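Local coordinates for conserved hypothetical protein TM0937 (Thermotoga maritima, PDB 2ESH), which is of unknown function but probably acts as a transcriptional regulator that binds DNA through a winged helix-turn-helix domain of the PadR-like family, at residues Ser16-Leu19 against Leu20-Glu24; Leu88-Arg91 against Glu92-Arg95; Glu109-Lys112 against Arg113-Glu117. One frame throughout, in Å; residues are numbered along the deposited sequence.

Contact 1: residues Ser16-Leu19 against Leu20-Glu24; sequences STIL and LLVAE
Ile-18 and Val-22 meet one turn apart on helix 8-24, an alpha helix of the PadR-like helix-turn-helix domain, where three neighbouring helices close in around it. This i to i+4 pair brings the CG2 methyls of Ile-18 and Val-22 within 4.3 Å of each other, and both residues touch Leu-56 of helix 52-61. Thr-17 and Leu-21 form a second such pair, running side by side in the same direction. In one of the two conformers of Thr-17, its CG2 lies 4.1 Å from CD1 of Leu-21; both side chains pack on Leu-36 of helix 29-37. Leu-19 belongs to another side, facing helix 84-116.

The two side-chain hydroxyls find their partners in the preceding turn of the same helix. Ser-16 OG bonds to the carbonyl O of Trp-12, and Thr-17 OG1, in that same conformer, to the carbonyl O of Trp-13.

Main-chain bonds join the two halves at every step from Leu-20 to Ala-23. The bond from Val-22 N to Ile-18 O is almost straight, at 175°, and CG2 of Val-22 sits 3.3 Å from that same oxygen, Ile-18 O.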
loop_
_atom_site.group_PDB
_atom_site.type_symbol
_atom_site.label_atom_id
_atom_site.label_comp_id
_atom_site.label_asym_id
_atom_site.label_seq_id
_atom_site.Cartn_x
_atom_site.Cartn_y
_atom_site.Cartn_z
ATOM N N SER A 16 -1.761 -1.138 1.757
ATOM C CA SER A 16 -2.070 -1.821 0.530
ATOM C C SER A 16 -1.015 -1.510 -0.453
ATOM O O SER A 16 -0.533 -2.399 -1.131
ATOM C CB SER A 16 -3.456 -1.422 -0.020
ATOM O OG SER A 16 -4.397 -1.936 0.952
ATOM N N THR A 17 -0.650 -0.229 -0.525
ATOM C CA THR A 17 0.303 0.231 -1.520
ATOM C C THR A 17 1.695 -0.288 -1.224
ATOM O O THR A 17 2.403 -0.704 -2.134
ATOM C CB THR A 17 0.372 1.767 -1.554
ATOM O OG1 THR A 17 -0.921 2.280 -1.892
ATOM C CG2 THR A 17 1.386 2.212 -2.563
ATOM N N ILE A 18 2.072 -0.222 0.060
ATOM C CA ILE A 18 3.319 -0.751 0.523
ATOM C C ILE A 18 3.489 -2.238 0.277
ATOM O O ILE A 18 4.587 -2.650 -0.211
ATOM C CB ILE A 18 3.633 -0.458 1.968
ATOM C CG1 ILE A 18 3.898 1.058 2.210
ATOM C CG2 ILE A 18 4.940 -1.098 2.311
ATOM C CD1 ILE A 18 4.033 1.382 3.812
ATOM N N LEU A 19 2.446 -3.024 0.539
ATOM C CA LEU A 19 2.493 -4.475 0.269
ATOM C C LEU A 19 2.811 -4.725 -1.181
ATOM O O LEU A 19 3.679 -5.510 -1.524
ATOM C CB LEU A 19 1.161 -5.188 0.633
ATOM C CG LEU A 19 1.079 -6.740 0.738
ATOM C CD1 LEU A 19 2.168 -7.245 1.619
ATOM C CD2 LEU A 19 -0.234 -7.172 1.371
ATOM N N LEU A 20 2.084 -4.040 -2.033
ATOM C CA LEU A 20 2.266 -4.161 -3.446
ATOM C C LEU A 20 3.631 -3.797 -3.862
ATOM O O LEU A 20 4.221 -4.523 -4.686
ATOM C CB LEU A 20 1.333 -3.220 -4.184
ATOM C CG LEU A 20 0.837 -3.430 -5.589
ATOM C CD1 LEU A 20 0.727 -2.104 -6.282
ATOM C CD2 LEU A 20 1.553 -4.353 -6.470
ATOM N N LEU A 21 4.118 -2.644 -3.376
ATOM C CA LEU A 21 5.408 -2.168 -3.841
ATOM C C LEU A 21 6.447 -3.212 -3.415
ATOM O O LEU A 21 7.333 -3.605 -4.192
ATOM C CB LEU A 21 5.710 -0.772 -3.238
ATOM C CG LEU A 21 5.107 0.494 -3.902
ATOM C CD1 LEU A 21 5.469 1.750 -3.058
ATOM C CD2 LEU A 21 5.530 0.635 -5.341
ATOM N N VAL A 22 6.312 -3.707 -2.183
ATOM C CA VAL A 22 7.144 -4.847 -1.835
ATOM C C VAL A 22 7.005 -6.133 -2.710
ATOM O O VAL A 22 8.026 -6.725 -3.020
ATOM C CB VAL A 22 7.065 -5.208 -0.420
ATOM C CG1 VAL A 22 7.900 -6.454 -0.210
ATOM C CG2 VAL A 22 7.514 -4.001 0.506
ATOM N N ALA A 23 5.765 -6.564 -3.051
ATOM C CA ALA A 23 5.557 -7.690 -3.955
ATOM C C ALA A 23 6.287 -7.478 -5.267
ATOM O O ALA A 23 6.825 -8.412 -5.859
ATOM C CB ALA A 23 4.026 -7.946 -4.249
ATOM N N GLU A 24 6.238 -6.255 -5.763
ATOM C CA GLU A 24 6.844 -5.936 -7.039
ATOM C C GLU A 24 8.390 -6.022 -6.987
ATOM O O GLU A 24 9.027 -6.511 -7.920
ATOM C CB GLU A 24 6.372 -4.518 -7.413
ATOM C CG GLU A 24 4.927 -4.495 -7.972
ATOM C CD GLU A 24 4.492 -3.121 -8.496
ATOM O OE1 GLU A 24 4.943 -2.103 -7.948
ATOM O OE2 GLU A 24 3.636 -3.043 -9.410
#

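Contact 2: residues Leu88-Arg91 against Glu92-Arg95; sequences LYLR and EILR
The ring of Tyr-89 is met obliquely by two side chains of the next turn, the carboxylate of Glu-92 and the terminal methyl of Ile-93, and is stacked with Phe-64 as well. Tyr-89, Glu-92 and Ile-93 lie on helix 84-116, the long C-terminal alpha helix that packs against helix 8-24 of the PadR-like domain. Tyr-89 and Glu-92 cross at about a right angle, their ring and carboxylate planes 56° apart, with Glu-92 OE1 3.7 Å from Tyr-89 CD1. On the other side of the ring's long axis, CD1 of Ile-93 approaches CE2 of Tyr-89 to 3.7 Å. Both neighbours come from the same side of the ring plane, near opposite long edges.

Tyr-89 reaches this position with CG anti to its backbone N (chi1 -177°), which carries the ring out beside the following turn. Ile-93 is the buried member of the group. Its CD1 also lies 4.1 Å from CD1 of Leu-90, so one methyl bridges an aromatic and a branched aliphatic side chain. Across the helix pair, all three of these side chains pack on helix 8-24, where Ile-93 reaches Trp-12 and Ser-16.

Successive i to i+4 hydrogen bonds hold the backbone beneath these side chains. Leu-94 N donates to Leu-90 O at 2.8 Å, and Arg-95 N to Arg-91 O at 3.0 Å. Glu-92 packs closely over the preceding turn through its aliphatic part, its CB 3.2 Å from the carbonyl oxygen of Tyr-89.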
loop_
_atom_site.group_PDB
_atom_site.type_symbol
_atom_site.label_atom_id
_atom_site.label_comp_id
_atom_site.label_asym_id
_atom_site.label_seq_id
_atom_site.Cartn_x
_atom_site.Cartn_y
_atom_site.Cartn_z
ATOM N N LEU A 88 -2.272 -13.607 -0.361
ATOM C CA LEU A 88 -3.720 -13.826 -0.052
ATOM C C LEU A 88 -4.388 -12.567 0.506
ATOM O O LEU A 88 -5.516 -12.236 0.181
ATOM C CB LEU A 88 -3.915 -15.049 0.888
ATOM C CG LEU A 88 -3.626 -16.430 0.204
ATOM C CD1 LEU A 88 -3.506 -17.518 1.227
ATOM C CD2 LEU A 88 -4.808 -16.807 -0.778
ATOM N N TYR A 89 -3.657 -11.817 1.308
ATOM C CA TYR A 89 -4.152 -10.536 1.854
ATOM C C TYR A 89 -4.294 -9.565 0.717
ATOM O O TYR A 89 -5.340 -8.844 0.583
ATOM C CB TYR A 89 -3.208 -10.033 2.903
ATOM C CG TYR A 89 -3.601 -8.781 3.603
ATOM C CD1 TYR A 89 -4.532 -8.802 4.660
ATOM C CD2 TYR A 89 -3.004 -7.593 3.285
ATOM C CE1 TYR A 89 -4.831 -7.652 5.374
ATOM C CE2 TYR A 89 -3.303 -6.417 4.001
ATOM C CZ TYR A 89 -4.178 -6.462 5.037
ATOM O OH TYR A 89 -4.455 -5.333 5.686
ATOM N N LEU A 90 -3.349 -9.651 -0.201
ATOM C CA LEU A 90 -3.431 -8.849 -1.418
ATOM C C LEU A 90 -4.617 -9.090 -2.343
ATOM O O LEU A 90 -5.131 -8.123 -2.972
ATOM C CB LEU A 90 -2.136 -8.998 -2.232
ATOM C CG LEU A 90 -1.530 -7.801 -2.997
ATOM C CD1 LEU A 90 -1.507 -6.437 -2.300
ATOM C CD2 LEU A 90 -0.156 -8.129 -3.475
ATOM N N ARG A 91 -4.973 -10.355 -2.562
ATOM C CA ARG A 91 -6.195 -10.693 -3.302
ATOM C C ARG A 91 -7.447 -10.108 -2.578
ATOM O O ARG A 91 -8.367 -9.688 -3.209
ATOM C CB ARG A 91 -6.382 -12.205 -3.402
ATOM C CG ARG A 91 -5.437 -12.922 -4.319
ATOM C CD ARG A 91 -5.663 -14.498 -4.228
ATOM N NE ARG A 91 -4.614 -15.215 -4.929
ATOM C CZ ARG A 91 -4.436 -15.226 -6.267
ATOM N NH1 ARG A 91 -5.254 -14.573 -7.126
ATOM N NH2 ARG A 91 -3.419 -15.927 -6.747
ATOM N N GLU A 92 -7.485 -10.132 -1.271
ATOM C CA GLU A 92 -8.550 -9.456 -0.542
ATOM C C GLU A 92 -8.578 -7.936 -0.816
ATOM O O GLU A 92 -9.628 -7.377 -0.888
ATOM C CB GLU A 92 -8.361 -9.659 0.950
ATOM C CG GLU A 92 -8.646 -11.103 1.494
ATOM C CD GLU A 92 -8.592 -11.126 3.075
ATOM O OE1 GLU A 92 -7.662 -10.527 3.678
ATOM O OE2 GLU A 92 -9.525 -11.680 3.725
ATOM N N ILE A 93 -7.436 -7.280 -0.983
ATOM C CA ILE A 93 -7.352 -5.842 -1.287
ATOM C C ILE A 93 -7.809 -5.630 -2.706
ATOM O O ILE A 93 -8.543 -4.680 -3.020
ATOM C CB ILE A 93 -5.891 -5.380 -1.180
ATOM C CG1 ILE A 93 -5.606 -5.033 0.277
ATOM C CG2 ILE A 93 -5.608 -4.184 -2.146
ATOM C CD1 ILE A 93 -4.141 -5.152 0.632
ATOM N N LEU A 94 -7.419 -6.565 -3.568
ATOM C CA LEU A 94 -7.743 -6.482 -4.950
ATOM C C LEU A 94 -9.290 -6.550 -5.059
ATOM O O LEU A 94 -9.903 -5.727 -5.687
ATOM C CB LEU A 94 -7.027 -7.595 -5.749
ATOM C CG LEU A 94 -7.528 -7.747 -7.199
ATOM C CD1 LEU A 94 -7.072 -6.537 -8.044
ATOM C CD2 LEU A 94 -7.095 -9.032 -7.852
ATOM N N ARG A 95 -9.936 -7.478 -4.387
ATOM C CA ARG A 95 -11.352 -7.600 -4.564
ATOM C C ARG A 95 -12.040 -6.310 -4.090
ATOM O O ARG A 95 -13.060 -5.871 -4.671
ATOM C CB ARG A 95 -11.836 -8.794 -3.721
ATOM C CG ARG A 95 -13.391 -8.842 -3.579
ATOM C CD ARG A 95 -13.854 -10.162 -3.068
ATOM N NE ARG A 95 -13.755 -11.187 -4.109
ATOM C CZ ARG A 95 -14.085 -12.479 -3.950
ATOM N NH1 ARG A 95 -14.521 -12.943 -2.779
ATOM N NH2 ARG A 95 -13.940 -13.303 -4.959
#

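Contact 3: residues Glu109-Lys112 against Arg113-Glu117; sequences ERIK and RVLQE
Arg-113 folds its guanidinium back over the preceding turn, against Glu-109 and Arg-110. Glu-109 O lies over the centre of one face of the guanidinium, 3.7 Å from its plane. A bend at chi3 (-69°) turns the chain back to that position. NH2 of Arg-113 comes 3.3 Å from CG of Arg-110; the contact is with this aliphatic part, and the two guanidinium groups are not stacked. Glu-109, bent at chi2, directs its carboxylate to Lys-112 instead: NZ of Lys-112 and OE2 of Glu-109 form a salt bridge with a weak hydrogen bond at 3.3 Å.

These residues occupy the exposed far end of helix 84-116, a long alpha helix that extends well beyond the compact part of the chain. The apolar contact between the two segments is a single i to i+4 pair, Ile-111 and Leu-115, lying side by side with CG2 of Ile-111 3.8 Å from CD1 of Leu-115.

The main-chain bonds become less regular here. Arg-113 N still donates to Glu-109 O at 2.9 Å, but the bond from Val-114 N to Arg-110 O is weak. Lys-112 O accepts from Gln-116 N at 2.9 Å and, weakly, from Leu-115 N.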
loop_
_atom_site.group_PDB
_atom_site.type_symbol
_atom_site.label_atom_id
_atom_site.label_comp_id
_atom_site.label_asym_id
_atom_site.label_seq_id
_atom_site.Cartn_x
_atom_site.Cartn_y
_atom_site.Cartn_z
ATOM N N GLU A 109 -22.187 7.986 -12.803
ATOM C CA GLU A 109 -23.345 7.971 -13.706
ATOM C C GLU A 109 -24.451 8.787 -13.096
ATOM O O GLU A 109 -25.189 9.522 -13.775
ATOM C CB GLU A 109 -23.826 6.538 -14.027
ATOM C CG GLU A 109 -22.764 5.672 -14.820
ATOM C CD GLU A 109 -22.170 6.376 -16.111
ATOM O OE1 GLU A 109 -23.002 6.755 -16.953
ATOM O OE2 GLU A 109 -20.909 6.552 -16.298
ATOM N N ARG A 110 -24.545 8.699 -11.790
ATOM C CA ARG A 110 -25.642 9.375 -11.125
ATOM C C ARG A 110 -25.456 10.854 -11.313
ATOM O O ARG A 110 -26.424 11.584 -11.542
ATOM C CB ARG A 110 -25.684 8.967 -9.671
ATOM C CG ARG A 110 -26.609 7.749 -9.510
ATOM C CD ARG A 110 -26.490 7.169 -8.116
ATOM N NE ARG A 110 -26.871 8.136 -7.111
ATOM C CZ ARG A 110 -26.679 8.009 -5.783
ATOM N NH1 ARG A 110 -26.071 6.939 -5.266
ATOM N NH2 ARG A 110 -27.059 8.978 -4.948
ATOM N N ILE A 111 -24.197 11.273 -11.294
ATOM C CA ILE A 111 -23.829 12.666 -11.403
ATOM C C ILE A 111 -24.053 13.196 -12.793
ATOM O O ILE A 111 -24.421 14.374 -12.968
ATOM C CB ILE A 111 -22.350 12.920 -11.035
ATOM C CG1 ILE A 111 -22.156 12.727 -9.520
ATOM C CG2 ILE A 111 -21.936 14.352 -11.456
ATOM C CD1 ILE A 111 -20.744 12.701 -9.046
ATOM N N LYS A 112 -23.720 12.368 -13.794
ATOM C CA LYS A 112 -23.868 12.754 -15.195
ATOM C C LYS A 112 -25.339 12.930 -15.451
ATOM O O LYS A 112 -25.708 13.862 -16.083
ATOM C CB LYS A 112 -23.328 11.676 -16.133
ATOM C CG LYS A 112 -21.848 11.709 -16.332
ATOM C CD LYS A 112 -21.358 10.312 -16.609
ATOM C CE LYS A 112 -20.056 10.387 -17.331
ATOM N NZ LYS A 112 -19.106 9.262 -16.974
ATOM N N ARG A 113 -26.179 12.060 -14.886
ATOM C CA ARG A 113 -27.627 12.238 -15.048
ATOM C C ARG A 113 -28.152 13.566 -14.528
ATOM O O ARG A 113 -28.958 14.165 -15.202
ATOM C CB ARG A 113 -28.439 11.035 -14.531
ATOM C CG ARG A 113 -28.383 9.838 -15.468
ATOM C CD ARG A 113 -29.265 8.678 -14.974
ATOM N NE ARG A 113 -28.768 8.008 -13.731
ATOM C CZ ARG A 113 -27.871 7.007 -13.666
ATOM N NH1 ARG A 113 -27.328 6.483 -14.776
ATOM N NH2 ARG A 113 -27.520 6.528 -12.474
ATOM N N VAL A 114 -27.676 14.057 -13.381
ATOM C CA VAL A 114 -28.140 15.340 -12.881
ATOM C C VAL A 114 -27.509 16.525 -13.542
ATOM O O VAL A 114 -28.065 17.627 -13.444
ATOM C CB VAL A 114 -28.042 15.572 -11.316
ATOM C CG1 VAL A 114 -28.725 14.447 -10.548
ATOM C CG2 VAL A 114 -26.615 15.882 -10.855
ATOM N N LEU A 115 -26.370 16.307 -14.206
ATOM C CA LEU A 115 -25.731 17.339 -15.031
ATOM C C LEU A 115 -26.376 17.481 -16.434
ATOM O O LEU A 115 -26.362 18.553 -16.956
ATOM C CB LEU A 115 -24.202 17.132 -15.153
ATOM C CG LEU A 115 -23.364 17.411 -13.892
ATOM C CD1 LEU A 115 -21.871 17.055 -14.161
ATOM C CD2 LEU A 115 -23.518 18.847 -13.322
ATOM N N GLN A 116 -26.830 16.372 -17.017
ATOM C CA GLN A 116 -27.651 16.361 -18.222
ATOM C C GLN A 116 -28.893 17.198 -17.903
ATOM O O GLN A 116 -29.134 18.205 -18.553
ATOM C CB GLN A 116 -27.979 14.904 -18.627
ATOM C CG GLN A 116 -29.419 14.603 -18.996
ATOM C CD GLN A 116 -29.878 13.192 -18.605
ATOM O OE1 GLN A 116 -29.503 12.198 -19.236
ATOM N NE2 GLN A 116 -30.727 13.107 -17.595
ATOM N N GLU A 117 -29.607 16.831 -16.831
ATOM C CA GLU A 117 -30.870 17.505 -16.414
ATOM C C GLU A 117 -30.791 19.016 -16.535
ATOM O O GLU A 117 -31.587 19.602 -17.310
ATOM C CB GLU A 117 -31.233 17.183 -14.970
ATOM C CG GLU A 117 -31.707 15.739 -14.705
ATOM C CD GLU A 117 -32.054 15.488 -13.196
ATOM O OE1 GLU A 117 -32.111 16.494 -12.416
ATOM O OE2 GLU A 117 -32.269 14.290 -12.815
#

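Each contact is a short-range pairing of side chains on successive turns of an alpha helix, and the chemistry changes with the setting. Contact 1 is core: enclosed by other helices, it relies on aliphatic pairs and turns its hydroxyls back to carbonyls of the preceding turn. Contact 2 lies largely at the surface, with one buried side chain, and mixes apolar packing with charge. These two touch across the interface of helices 8-24 and 84-116, where Leu-19 CD2 comes 3.4 Å from Tyr-89 CD2. Contact 3 shares helix 84-116 with contact 2, but their centres are 33 Å apart; fully exposed, it is dominated by charged side chains.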